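Accelerated cell death 11 (Arabidopsis thaliana, PDB 4NT1) transfers ceramide-1-phosphate and phytoceramide-1-phosphate selectively between membranes, using an all-helical glycolipid transfer protein (GLTP) fold. Local coordinates at residues P10-S15 / E173-I178; S15-K20 / C41-P46; K19-I24 / P30-T35; S77-M82 / R100-V105; R107-V112 / A188-Y193. All blocks are in the same frame, centred on the assembly; numbering follows the deposited sequence. Where two conformers were deposited one is given.

Overall arrangement
All five contacts lie in one all-helical GLTP-fold chain. Contacts 1, 2 and 3 follow helix 10-25 from its start to its end. Contact 1 ties it to helix 173-199, and contacts 2 and 3 tie it to helix 34-51 and the loop before it. Contacts 2 and 5 meet in the core, where F18 CZ lies 3.6 Å from L109 CD2. Their centres are about 12 Å apart. Contacts 3 and 4 are joined by backbone, with V32 O 3.0 Å from L79 N. Contact 4 carries R100 and R104 of the ceramide-1-phosphate binding site, empty of lipid here. Contact 1 is remote from it, with its centre about 27 Å from that of contact 4.

Contact 1 (P10-S15 / E173-I178); sequences PLRKIS and EAAAKI
L11 and R12 make this contact, meeting A176 and A175 in turn. The branch CD1 of L11 lies 4.2 Å from the methyl CB of A176 and is equally close to the CA of that residue. The leucine therefore rests on both the methyl and the backbone of the second helix. Beside it, NH2 of R12 comes to 4.0 Å from CB of A175. The guanidinium meets this methyl obliquely. It gets there because the R12 chain is extended from CG to NE, starting from a first torsion of -52° that sets CG beside the backbone N. The contact is small: no hydrogen bond crosses it and 103 Å² is buried in all.

In the GLTP fold, which is built wholly of helices, this contact joins the first turns of helix 10-25 to the first turns of helix 173-199. The nearest backbones are those of L11 and A176, with 7.4 Å between their CA atoms.

Further out, a salt bridge anchors R12 and apolar neighbours pack L11 and A176. The charged end of R12 is taken up by a salt bridge from NE to E171. S15 OG is hydrogen-bonded to H179, one turn beyond A175. L11 also packs on L169, and A176 on L166 of helix 162-168. On helix 173-199, E173 forms a salt bridge with R162 and K177 one with E123.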
# COMPACT_ATOMS: atom_id res chain seq x y z
N PRO A 10 4.14 15.39 -3.12
CA PRO A 10 4.19 13.93 -3.01
C PRO A 10 2.83 13.24 -3.16
O PRO A 10 2.77 12.16 -3.76
CB PRO A 10 4.77 13.69 -1.61
CG PRO A 10 4.65 15.01 -0.89
CD PRO A 10 4.74 16.06 -1.95
N LEU A 11 1.76 13.82 -2.61
CA LEU A 11 0.44 13.23 -2.77
C LEU A 11 -0.00 13.25 -4.23
O LEU A 11 -0.76 12.39 -4.66
CB LEU A 11 -0.61 13.97 -1.95
CG LEU A 11 -0.80 13.53 -0.50
CD1 LEU A 11 -1.99 14.25 0.12
CD2 LEU A 11 -1.00 12.03 -0.44
N ARG A 12 0.45 14.25 -4.97
CA ARG A 12 0.05 14.38 -6.36
C ARG A 12 0.82 13.39 -7.23
O ARG A 12 0.29 12.86 -8.20
CB ARG A 12 0.25 15.83 -6.84
CG ARG A 12 -0.42 16.85 -5.92
CD ARG A 12 -0.47 18.26 -6.50
NE ARG A 12 -1.04 19.19 -5.52
CZ ARG A 12 -1.40 20.44 -5.77
NH1 ARG A 12 -1.28 20.95 -7.00
NH2 ARG A 12 -1.91 21.19 -4.80
N LYS A 13 2.08 13.13 -6.88
CA LYS A 13 2.85 12.10 -7.58
C LYS A 13 2.21 10.73 -7.33
O LYS A 13 2.11 9.90 -8.23
CB LYS A 13 4.30 12.10 -7.11
CG LYS A 13 5.06 13.37 -7.49
CD LYS A 13 6.46 13.36 -6.90
CE LYS A 13 7.24 12.15 -7.36
NZ LYS A 13 8.55 12.02 -6.68
N ILE A 14 1.78 10.51 -6.09
CA ILE A 14 1.07 9.29 -5.76
C ILE A 14 -0.24 9.15 -6.53
O ILE A 14 -0.51 8.10 -7.12
CB ILE A 14 0.79 9.20 -4.25
CG1 ILE A 14 2.09 8.89 -3.51
CG2 ILE A 14 -0.26 8.14 -3.98
CD1 ILE A 14 1.98 9.10 -1.98
N SER A 15 -1.06 10.19 -6.55
CA SER A 15 -2.35 10.07 -7.23
C SER A 15 -2.17 9.87 -8.75
O SER A 15 -2.92 9.12 -9.37
CB SER A 15 -3.28 11.25 -6.92
OG SER A 15 -2.79 12.45 -7.50
N GLU A 173 -6.11 21.27 3.36
CA GLU A 173 -7.18 20.29 3.51
C GLU A 173 -7.90 20.01 2.19
O GLU A 173 -8.07 18.86 1.81
CB GLU A 173 -8.18 20.71 4.59
CG GLU A 173 -7.72 20.44 6.03
CD GLU A 173 -7.99 19.01 6.50
OE1 GLU A 173 -8.57 18.22 5.72
OE2 GLU A 173 -7.63 18.68 7.65
N ALA A 174 -8.30 21.07 1.48
CA ALA A 174 -9.07 20.88 0.26
C ALA A 174 -8.34 20.04 -0.79
O ALA A 174 -8.90 19.09 -1.33
CB ALA A 174 -9.49 22.23 -0.33
N ALA A 175 -7.09 20.40 -1.07
CA ALA A 175 -6.29 19.72 -2.09
C ALA A 175 -5.93 18.30 -1.65
O ALA A 175 -5.92 17.37 -2.45
CB ALA A 175 -5.02 20.50 -2.38
N ALA A 176 -5.61 18.16 -0.37
CA ALA A 176 -5.29 16.85 0.18
C ALA A 176 -6.49 15.91 0.07
O ALA A 176 -6.35 14.74 -0.29
CB ALA A 176 -4.83 16.98 1.64
N LYS A 177 -7.69 16.42 0.36
CA LYS A 177 -8.88 15.59 0.21
C LYS A 177 -9.02 15.10 -1.23
O LYS A 177 -9.33 13.94 -1.47
CB LYS A 177 -10.14 16.35 0.63
CG LYS A 177 -11.40 15.50 0.68
CD LYS A 177 -12.60 16.36 1.09
CE LYS A 177 -13.85 15.53 1.31
NZ LYS A 177 -15.00 16.41 1.67
N ILE A 178 -8.79 15.99 -2.18
CA ILE A 178 -8.94 15.60 -3.58
C ILE A 178 -7.97 14.50 -3.99
O ILE A 178 -8.36 13.51 -4.63
CB ILE A 178 -8.79 16.82 -4.51
CG1 ILE A 178 -10.10 17.63 -4.48
CG2 ILE A 178 -8.45 16.39 -5.92
CD1 ILE A 178 -9.93 19.07 -4.89

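Contact 2 (S15-K20 / C41-P46); sequences SAAFKK and CSLVSP
F18 and V44 are brought together by two torsions. In F18, chi1 of -77° places CG beside the backbone N and swings the ring toward helix 34-51. In V44, chi1 of 174° leaves CG2 beside the backbone N, and this is the branch that meets the ring. The contact belongs to the helical core of the GLTP fold, where helix 10-25 packs against helix 34-51. The local axes run roughly antiparallel, at 146°, and approach to 9.9 Å.

CE2 of F18 lies 3.6 Å from CG2 of V44, and the two side chains cross at about a right angle. The methyl reaches the ring obliquely. The ring tip also comes near the backbone of C41, with F18 CZ 4.1 Å from its N. The C41 side chain leads off instead to V105 and L109 of helix 98-121. No hydrogen bond links the two segments; the side-chain contacts are apolar.

Other residues fix the F18 ring. Y183 of helix 173-199 meets it edge-to-face, and L109 and L190 also pack on it. The ring thus sits where helix 10-25 meets three others: 34-51, 98-121 and 173-199. V44 in turn touches V112 and Y62. On the same helix as V44, the backbone O of C41 accepts a hydrogen bond from the hydroxyl of Y62. At the outer margin of the contact, CB of A17 is 3.7 Å from CD1 of L43.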
# COMPACT_ATOMS: atom_id res chain seq x y z
N SER A 15 -1.06 10.19 -6.55
CA SER A 15 -2.35 10.07 -7.23
C SER A 15 -2.17 9.87 -8.75
O SER A 15 -2.92 9.12 -9.37
CB SER A 15 -3.28 11.25 -6.92
OG SER A 15 -2.79 12.45 -7.50
N ALA A 16 -1.17 10.53 -9.32
CA ALA A 16 -0.92 10.41 -10.76
C ALA A 16 -0.48 8.99 -11.11
O ALA A 16 -0.94 8.42 -12.10
CB ALA A 16 0.13 11.41 -11.21
N ALA A 17 0.42 8.43 -10.31
CA ALA A 17 0.96 7.11 -10.59
C ALA A 17 -0.13 6.05 -10.48
O ALA A 17 -0.22 5.14 -11.31
CB ALA A 17 2.12 6.78 -9.64
N PHE A 18 -0.98 6.17 -9.47
CA PHE A 18 -2.02 5.17 -9.28
C PHE A 18 -3.19 5.30 -10.25
O PHE A 18 -3.80 4.30 -10.63
CB PHE A 18 -2.42 5.09 -7.81
CG PHE A 18 -1.40 4.34 -6.99
CD1 PHE A 18 -1.50 2.96 -6.83
CD2 PHE A 18 -0.30 5.00 -6.46
CE1 PHE A 18 -0.53 2.26 -6.12
CE2 PHE A 18 0.67 4.31 -5.75
CZ PHE A 18 0.56 2.93 -5.58
N LYS A 19 -3.48 6.53 -10.67
CA LYS A 19 -4.43 6.75 -11.74
C LYS A 19 -4.02 5.94 -12.98
O LYS A 19 -4.85 5.27 -13.59
CB LYS A 19 -4.53 8.24 -12.07
CG LYS A 19 -5.53 8.55 -13.17
CD LYS A 19 -5.64 10.05 -13.44
CE LYS A 19 -6.76 10.68 -12.63
NZ LYS A 19 -8.10 10.19 -13.06
N LYS A 20 -2.74 5.98 -13.32
CA LYS A 20 -2.24 5.25 -14.48
C LYS A 20 -2.41 3.74 -14.34
O LYS A 20 -2.78 3.06 -15.30
CB LYS A 20 -0.76 5.56 -14.74
CG LYS A 20 -0.51 6.97 -15.25
CD LYS A 20 0.99 7.20 -15.39
CE LYS A 20 1.28 8.64 -15.81
NZ LYS A 20 1.00 9.60 -14.71
N CYS A 41 4.50 2.01 -6.18
CA CYS A 41 4.48 1.58 -4.79
C CYS A 41 5.55 2.29 -3.97
O CYS A 41 5.34 2.57 -2.78
CB CYS A 41 4.65 0.06 -4.71
SG CYS A 41 3.22 -0.86 -5.35
N SER A 42 6.68 2.59 -4.59
CA SER A 42 7.77 3.26 -3.89
C SER A 42 7.41 4.70 -3.54
O SER A 42 7.94 5.26 -2.59
CB SER A 42 9.07 3.19 -4.69
OG SER A 42 10.16 3.67 -3.93
N LEU A 43 6.49 5.30 -4.29
CA LEU A 43 6.06 6.66 -3.96
C LEU A 43 5.27 6.70 -2.65
O LEU A 43 5.20 7.73 -1.98
CB LEU A 43 5.23 7.27 -5.09
CG LEU A 43 5.95 7.44 -6.43
CD1 LEU A 43 4.95 7.89 -7.51
CD2 LEU A 43 7.11 8.42 -6.31
N VAL A 44 4.68 5.56 -2.31
CA VAL A 44 3.90 5.44 -1.08
C VAL A 44 4.78 5.18 0.15
O VAL A 44 4.42 5.54 1.27
CB VAL A 44 2.86 4.30 -1.22
CG1 VAL A 44 2.15 4.05 0.11
CG2 VAL A 44 1.85 4.62 -2.32
N SER A 45 5.94 4.57 -0.06
CA SER A 45 6.79 4.16 1.08
C SER A 45 7.01 5.24 2.15
O SER A 45 6.94 4.94 3.34
CB SER A 45 8.15 3.62 0.59
OG SER A 45 7.98 2.45 -0.18
N PRO A 46 7.30 6.48 1.74
CA PRO A 46 7.64 7.48 2.77
C PRO A 46 6.46 7.86 3.66
O PRO A 46 6.68 8.44 4.72
CB PRO A 46 8.10 8.70 1.95
CG PRO A 46 8.45 8.15 0.59
CD PRO A 46 7.50 7.01 0.38

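Contact 3 (K19-I24 / P30-T35); sequences KKLAII and PEVPVT. With NA (sodium ion), chain E.
I24 lies along the strand-like run P30-P33, and its two branches meet different residues. CG2 stands anti to the backbone N and comes to 3.3 Å from the backbone O of E31. This branch also reaches V32, with 4.2 Å between CG2 of I24 and CG2 of V32. The other branch starts from chi1 of -68° and carries CD1 forward to P33. There I24 and P33 meet tip to tip, CD1 to CD at 4.2 Å. One turn earlier, L21 crosses V32 at about a right angle. Its CD2 faces CG1 of V32 at 4.1 Å. L21 and I24 thus each touch one methyl of V32. The ring of P30 touches the I24 backbone, its CB 3.2 Å from O of I24. The segments are not linked by a hydrogen bond.

The link between them reverses the chain at the end of helix 10-25. P33 takes the N-cap position of helix 34-51. Just beyond it, T35 binds a sodium ion through OG1 at 2.6 Å. Two waters also bind the sodium, and one of them accepts a hydrogen bond from T35 N. The carbonyl oxygens of S73 and I76 complete the site.

The loop is fastened from its far side by backbone hydrogen bonds of V32 with L79 and of V34 with S77. V32 also packs on F37 of helix 34-51 and on Y193 of helix 173-199. The end of helix 10-25 and this loop therefore pack against the start of helix 79-88 and against helix 173-199.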
# COMPACT_ATOMS: atom_id res chain seq x y z
N LYS A 19 -3.48 6.53 -10.67
CA LYS A 19 -4.43 6.75 -11.74
C LYS A 19 -4.02 5.94 -12.98
O LYS A 19 -4.85 5.27 -13.59
CB LYS A 19 -4.53 8.24 -12.07
CG LYS A 19 -5.53 8.55 -13.17
CD LYS A 19 -5.64 10.05 -13.44
CE LYS A 19 -6.76 10.68 -12.63
NZ LYS A 19 -8.10 10.19 -13.06
N LYS A 20 -2.74 5.98 -13.32
CA LYS A 20 -2.24 5.25 -14.48
C LYS A 20 -2.41 3.74 -14.34
O LYS A 20 -2.78 3.06 -15.30
CB LYS A 20 -0.76 5.56 -14.74
CG LYS A 20 -0.51 6.97 -15.25
CD LYS A 20 0.99 7.20 -15.39
CE LYS A 20 1.28 8.64 -15.81
NZ LYS A 20 1.00 9.60 -14.71
N LEU A 21 -2.13 3.21 -13.15
CA LEU A 21 -2.31 1.79 -12.88
C LEU A 21 -3.78 1.41 -12.96
O LEU A 21 -4.11 0.37 -13.51
CB LEU A 21 -1.69 1.40 -11.53
CG LEU A 21 -0.16 1.49 -11.53
CD1 LEU A 21 0.43 1.31 -10.10
CD2 LEU A 21 0.42 0.46 -12.49
N ALA A 22 -4.67 2.27 -12.44
CA ALA A 22 -6.11 1.99 -12.51
C ALA A 22 -6.59 1.94 -13.97
O ALA A 22 -7.37 1.07 -14.36
CB ALA A 22 -6.90 3.02 -11.73
N ILE A 23 -6.11 2.88 -14.77
CA ILE A 23 -6.41 2.88 -16.20
C ILE A 23 -5.99 1.57 -16.88
O ILE A 23 -6.74 1.02 -17.68
CB ILE A 23 -5.75 4.06 -16.92
CG1 ILE A 23 -6.38 5.38 -16.46
CG2 ILE A 23 -5.84 3.89 -18.44
CD1 ILE A 23 -5.61 6.62 -16.90
N ILE A 24 -4.79 1.09 -16.55
CA ILE A 24 -4.30 -0.18 -17.08
C ILE A 24 -5.17 -1.36 -16.65
O ILE A 24 -5.56 -2.19 -17.48
CB ILE A 24 -2.84 -0.44 -16.66
CG1 ILE A 24 -1.90 0.57 -17.35
CG2 ILE A 24 -2.43 -1.89 -16.99
CD1 ILE A 24 -0.48 0.60 -16.73
N PRO A 30 -5.57 -6.26 -19.74
CA PRO A 30 -4.68 -5.49 -18.86
C PRO A 30 -3.35 -6.20 -18.61
O PRO A 30 -3.32 -7.40 -18.34
CB PRO A 30 -5.49 -5.38 -17.56
CG PRO A 30 -6.34 -6.60 -17.55
CD PRO A 30 -6.68 -6.88 -19.00
N GLU A 31 -2.26 -5.45 -18.72
CA GLU A 31 -0.93 -5.96 -18.41
C GLU A 31 -0.24 -4.94 -17.52
O GLU A 31 0.05 -3.82 -17.96
CB GLU A 31 -0.12 -6.17 -19.68
CG GLU A 31 -0.63 -7.30 -20.56
CD GLU A 31 0.31 -7.59 -21.71
OE1 GLU A 31 0.28 -6.85 -22.72
OE2 GLU A 31 1.11 -8.55 -21.60
N VAL A 32 -0.01 -5.31 -16.27
CA VAL A 32 0.62 -4.40 -15.33
C VAL A 32 2.13 -4.63 -15.34
O VAL A 32 2.60 -5.70 -14.91
CB VAL A 32 0.10 -4.61 -13.91
CG1 VAL A 32 0.77 -3.62 -12.96
CG2 VAL A 32 -1.43 -4.48 -13.88
N PRO A 33 2.89 -3.65 -15.83
CA PRO A 33 4.35 -3.80 -15.88
C PRO A 33 4.91 -3.76 -14.48
O PRO A 33 4.44 -2.98 -13.65
CB PRO A 33 4.81 -2.57 -16.66
CG PRO A 33 3.59 -2.08 -17.39
CD PRO A 33 2.44 -2.41 -16.50
N VAL A 34 5.89 -4.62 -14.20
CA VAL A 34 6.39 -4.72 -12.84
C VAL A 34 7.20 -3.49 -12.46
O VAL A 34 7.12 -3.02 -11.32
CB VAL A 34 7.18 -6.04 -12.60
CG1 VAL A 34 7.59 -6.15 -11.14
CG2 VAL A 34 6.32 -7.23 -13.00
N THR A 35 7.96 -2.96 -13.41
CA THR A 35 8.77 -1.77 -13.15
C THR A 35 7.84 -0.62 -12.79
O THR A 35 7.98 -0.03 -11.72
CB THR A 35 9.68 -1.42 -14.34
OG1 THR A 35 10.57 -2.51 -14.60
CG2 THR A 35 10.52 -0.16 -14.05
NA NA E . 10.71 -4.62 -16.15
O HOH W 1 8.43 -4.18 -16.10
O HOH W 2 9.90 -5.30 -18.69

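Contact 4 (S77-M82 / R100-V105); sequences STLVVM and RNLLRV
L79 and M82, one turn apart on the first segment, both pack on L102 of helix 98-121. Ahead of them, S77 ties its backbone to V34. T78 is the N-cap of helix 79-88. Its OG1 accepts from the N of V81 at 3.2 Å, and the bond is nearly straight, at 167°. This capping bond fixes the first turn from which L79 and M82 extend.

L79 comes next and points at the partner helix. Its CD2 lies 4.1 Å from CD1 of L102. The backbone of L79 is bonded to V32, and its side chain is also packed by V32, V34 and F37. V80 turns elsewhere, to Y193 and L197 of helix 173-199.

M82 closes the segment. CG is anti to the backbone N, with chi1 of -169°, and the chain then bends at its last torsion, chi3 of 77°. The bend sets the methyl CE against L102, 3.9 Å from CD2 and 4.1 Å from CB. L102 thus offers one branch to each partner, CD1 to L79 and CD2 to M82. It meets both at a slant.

The same stretch of helix 98-121 carries R100 and R104 of the ceramide-1-phosphate binding site, empty of lipid here. They stand away from the L102 side. NH1 of R104 lies over one face of the R100 guanidinium, offset toward its rim, and R104 is salt-bridged to the chain end at W207. The contact is apolar and buried. Helix 98-121 uses an apolar side for the core and a basic one that probably serves the lipid phosphate.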
# COMPACT_ATOMS: atom_id res chain seq x y z
N SER A 77 8.59 -8.81 -16.73
CA SER A 77 7.73 -7.96 -17.56
C SER A 77 6.47 -7.52 -16.83
O SER A 77 6.30 -6.33 -16.52
CB SER A 77 7.36 -8.65 -18.87
OG SER A 77 6.69 -9.87 -18.63
N THR A 78 5.58 -8.48 -16.56
CA THR A 78 4.27 -8.14 -16.00
C THR A 78 3.97 -8.95 -14.73
O THR A 78 4.60 -9.98 -14.50
CB THR A 78 3.12 -8.44 -16.99
OG1 THR A 78 3.00 -9.87 -17.17
CG2 THR A 78 3.38 -7.76 -18.33
N LEU A 79 3.01 -8.49 -13.93
CA LEU A 79 2.67 -9.18 -12.69
C LEU A 79 2.18 -10.60 -12.94
O LEU A 79 2.51 -11.51 -12.19
CB LEU A 79 1.63 -8.39 -11.87
CG LEU A 79 2.09 -7.05 -11.28
CD1 LEU A 79 0.95 -6.33 -10.60
CD2 LEU A 79 3.25 -7.24 -10.30
N VAL A 80 1.41 -10.78 -14.01
CA VAL A 80 0.91 -12.11 -14.37
C VAL A 80 2.06 -13.07 -14.69
O VAL A 80 2.11 -14.18 -14.17
CB VAL A 80 -0.07 -12.04 -15.57
CG1 VAL A 80 -0.23 -13.41 -16.21
CG2 VAL A 80 -1.41 -11.48 -15.11
N VAL A 81 2.98 -12.63 -15.53
CA VAL A 81 4.14 -13.44 -15.87
C VAL A 81 4.96 -13.77 -14.63
O VAL A 81 5.37 -14.92 -14.44
CB VAL A 81 5.01 -12.76 -16.96
CG1 VAL A 81 6.38 -13.41 -17.08
CG2 VAL A 81 4.27 -12.80 -18.30
N MET A 82 5.15 -12.77 -13.78
CA MET A 82 5.90 -12.92 -12.54
C MET A 82 5.29 -14.03 -11.68
O MET A 82 5.99 -14.92 -11.20
CB MET A 82 5.88 -11.60 -11.78
CG MET A 82 6.83 -11.50 -10.60
SD MET A 82 6.62 -9.93 -9.73
CE MET A 82 5.12 -10.27 -8.81
N ARG A 100 5.27 -13.70 -3.04
CA ARG A 100 5.15 -13.43 -1.61
C ARG A 100 5.33 -11.94 -1.32
O ARG A 100 4.57 -11.34 -0.55
CB ARG A 100 6.18 -14.26 -0.82
CG ARG A 100 6.17 -14.01 0.69
CD ARG A 100 7.03 -15.04 1.42
NE ARG A 100 7.06 -14.81 2.86
CZ ARG A 100 6.36 -15.50 3.74
NH1 ARG A 100 5.57 -16.49 3.34
NH2 ARG A 100 6.45 -15.20 5.03
N ASN A 101 6.34 -11.34 -1.94
CA ASN A 101 6.58 -9.92 -1.74
C ASN A 101 5.44 -9.08 -2.30
O ASN A 101 5.04 -8.09 -1.69
CB ASN A 101 7.94 -9.51 -2.27
CG ASN A 101 9.07 -10.09 -1.43
OD1 ASN A 101 8.86 -10.45 -0.28
ND2 ASN A 101 10.25 -10.19 -2.00
N LEU A 102 4.88 -9.52 -3.42
CA LEU A 102 3.70 -8.86 -3.98
C LEU A 102 2.53 -8.82 -2.99
O LEU A 102 1.86 -7.79 -2.86
CB LEU A 102 3.26 -9.52 -5.29
CG LEU A 102 2.02 -8.89 -5.95
CD1 LEU A 102 2.24 -7.41 -6.31
CD2 LEU A 102 1.61 -9.68 -7.19
N LEU A 103 2.27 -9.95 -2.33
CA LEU A 103 1.18 -10.01 -1.36
C LEU A 103 1.43 -9.01 -0.24
O LEU A 103 0.50 -8.32 0.20
CB LEU A 103 1.03 -11.43 -0.82
CG LEU A 103 -0.11 -11.69 0.16
CD1 LEU A 103 -1.44 -11.27 -0.45
CD2 LEU A 103 -0.13 -13.17 0.54
N ARG A 104 2.67 -8.91 0.23
CA ARG A 104 2.99 -7.95 1.28
C ARG A 104 2.80 -6.50 0.82
O ARG A 104 2.25 -5.66 1.56
CB ARG A 104 4.41 -8.16 1.82
CG ARG A 104 4.48 -9.18 2.97
CD ARG A 104 4.73 -10.58 2.47
NE ARG A 104 4.63 -11.55 3.55
CZ ARG A 104 3.70 -12.50 3.63
NH1 ARG A 104 3.68 -13.34 4.65
NH2 ARG A 104 2.78 -12.61 2.68
N VAL A 105 3.23 -6.21 -0.41
CA VAL A 105 3.07 -4.88 -0.96
C VAL A 105 1.58 -4.53 -1.10
O VAL A 105 1.15 -3.45 -0.72
CB VAL A 105 3.80 -4.73 -2.30
CG1 VAL A 105 3.39 -3.43 -2.98
CG2 VAL A 105 5.31 -4.75 -2.06

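Contact 5 (R107-V112 / A188-Y193); sequences RGLDMV and APLITY
I191 lays its end methyl over the backbone of helix 98-121 at D110. Its CD1 is 3.6 Å from CA of D110 and 3.7 Å from the N of that residue. It also lies 3.9 Å from C of L109, so the methyl rests on the link between the two residues. Chi1 of -73° turns CG1 beside the backbone N and leads CD1 to this point. The D110 side chain crosses that of I191 at about a right angle. OD1 of D110 passes 4.0 Å from CD1, a van der Waals touch.

L109 completes the apolar part. Its CB is 4.2 Å from CD1 of I191, and its own CD1 is as far from CD2 of L190. No hydrogen bond passes between the segments.

This is a central helix pair of the GLTP fold; the centre of the contact is about 6 Å from the centre of the chain. Helix 98-121 and helix 173-199 run nearly antiparallel here, at 150°, with 10.1 Å between the local axes. The second helix is kinked at P189, whose N has no bond to the preceding turn. O of A188, just before P189, accepts from both N and OG1 of T192, one turn on. The hydroxyl donor sits above the carbonyl plane.

Around the pair, F18 of helix 10-25 packs on both L109 and L190. The backbone O of L109 is hydrogen-bonded to the hydroxyl of Y183. R107 forms a salt bridge with the terminal carboxylate of W207, and M111 packs on F48, F55 and F140.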
# COMPACT_ATOMS: atom_id res chain seq x y z
N ARG A 107 -0.84 -5.45 0.72
CA ARG A 107 -1.38 -5.09 2.03
C ARG A 107 -1.07 -3.64 2.40
O ARG A 107 -1.92 -2.93 2.95
CB ARG A 107 -0.90 -6.06 3.11
CG ARG A 107 -1.48 -7.45 2.96
CD ARG A 107 -0.79 -8.45 3.87
NE ARG A 107 -1.34 -9.79 3.69
CZ ARG A 107 -0.73 -10.90 4.09
NH1 ARG A 107 0.45 -10.84 4.69
NH2 ARG A 107 -1.32 -12.07 3.89
N GLY A 108 0.14 -3.19 2.09
CA GLY A 108 0.50 -1.80 2.34
C GLY A 108 -0.36 -0.82 1.56
O GLY A 108 -0.81 0.20 2.10
N LEU A 109 -0.59 -1.11 0.28
CA LEU A 109 -1.44 -0.25 -0.55
C LEU A 109 -2.84 -0.18 0.04
O LEU A 109 -3.47 0.87 0.03
CB LEU A 109 -1.53 -0.78 -1.97
CG LEU A 109 -0.23 -0.83 -2.76
CD1 LEU A 109 -0.46 -1.48 -4.12
CD2 LEU A 109 0.40 0.57 -2.91
N ASP A 110 -3.32 -1.32 0.53
CA ASP A 110 -4.65 -1.41 1.12
C ASP A 110 -4.69 -0.61 2.43
O ASP A 110 -5.64 0.14 2.66
CB ASP A 110 -5.02 -2.88 1.35
CG ASP A 110 -6.51 -3.12 1.51
OD1 ASP A 110 -7.31 -2.23 1.16
OD2 ASP A 110 -6.88 -4.22 1.98
N MET A 111 -3.67 -0.73 3.27
CA MET A 111 -3.67 0.05 4.51
C MET A 111 -3.72 1.56 4.23
O MET A 111 -4.41 2.31 4.92
CB MET A 111 -2.47 -0.26 5.41
CG MET A 111 -2.71 0.19 6.89
SD MET A 111 -1.22 0.75 7.73
CE MET A 111 -1.09 2.45 7.17
N VAL A 112 -2.96 2.01 3.23
CA VAL A 112 -2.96 3.42 2.86
C VAL A 112 -4.33 3.82 2.33
O VAL A 112 -4.87 4.87 2.69
CB VAL A 112 -1.83 3.78 1.87
CG1 VAL A 112 -1.94 5.26 1.44
CG2 VAL A 112 -0.46 3.52 2.51
N ALA A 188 -8.37 1.13 -5.30
CA ALA A 188 -9.36 0.10 -5.03
C ALA A 188 -9.42 -0.97 -6.12
O ALA A 188 -9.29 -2.16 -5.82
CB ALA A 188 -10.75 0.70 -4.75
N PRO A 189 -9.59 -0.56 -7.39
CA PRO A 189 -9.60 -1.58 -8.46
C PRO A 189 -8.26 -2.30 -8.61
O PRO A 189 -8.24 -3.47 -8.99
CB PRO A 189 -9.91 -0.77 -9.73
CG PRO A 189 -9.64 0.66 -9.37
CD PRO A 189 -9.87 0.79 -7.90
N LEU A 190 -7.15 -1.60 -8.36
CA LEU A 190 -5.83 -2.22 -8.41
C LEU A 190 -5.67 -3.32 -7.36
O LEU A 190 -5.18 -4.43 -7.65
CB LEU A 190 -4.75 -1.14 -8.21
CG LEU A 190 -3.32 -1.67 -8.09
CD1 LEU A 190 -2.94 -2.38 -9.37
CD2 LEU A 190 -2.35 -0.52 -7.77
N ILE A 191 -6.10 -3.02 -6.14
CA ILE A 191 -6.03 -3.97 -5.05
C ILE A 191 -6.91 -5.19 -5.33
O ILE A 191 -6.52 -6.32 -5.07
CB ILE A 191 -6.41 -3.30 -3.72
CG1 ILE A 191 -5.28 -2.38 -3.27
CG2 ILE A 191 -6.75 -4.35 -2.64
CD1 ILE A 191 -5.72 -1.28 -2.33
N THR A 192 -8.09 -4.95 -5.89
CA THR A 192 -8.99 -6.05 -6.27
C THR A 192 -8.35 -6.88 -7.39
O THR A 192 -8.41 -8.11 -7.38
CB THR A 192 -10.34 -5.49 -6.78
OG1 THR A 192 -11.01 -4.82 -5.71
CG2 THR A 192 -11.23 -6.61 -7.28
N TYR A 193 -7.76 -6.19 -8.36
CA TYR A 193 -7.03 -6.86 -9.43
C TYR A 193 -5.94 -7.75 -8.84
O TYR A 193 -5.76 -8.89 -9.26
CB TYR A 193 -6.43 -5.83 -10.41
CG TYR A 193 -5.51 -6.45 -11.44
CD1 TYR A 193 -6.01 -6.95 -12.64
CD2 TYR A 193 -4.15 -6.55 -11.21
CE1 TYR A 193 -5.18 -7.53 -13.58
CE2 TYR A 193 -3.30 -7.13 -12.15
CZ TYR A 193 -3.82 -7.61 -13.32
OH TYR A 193 -2.99 -8.19 -14.25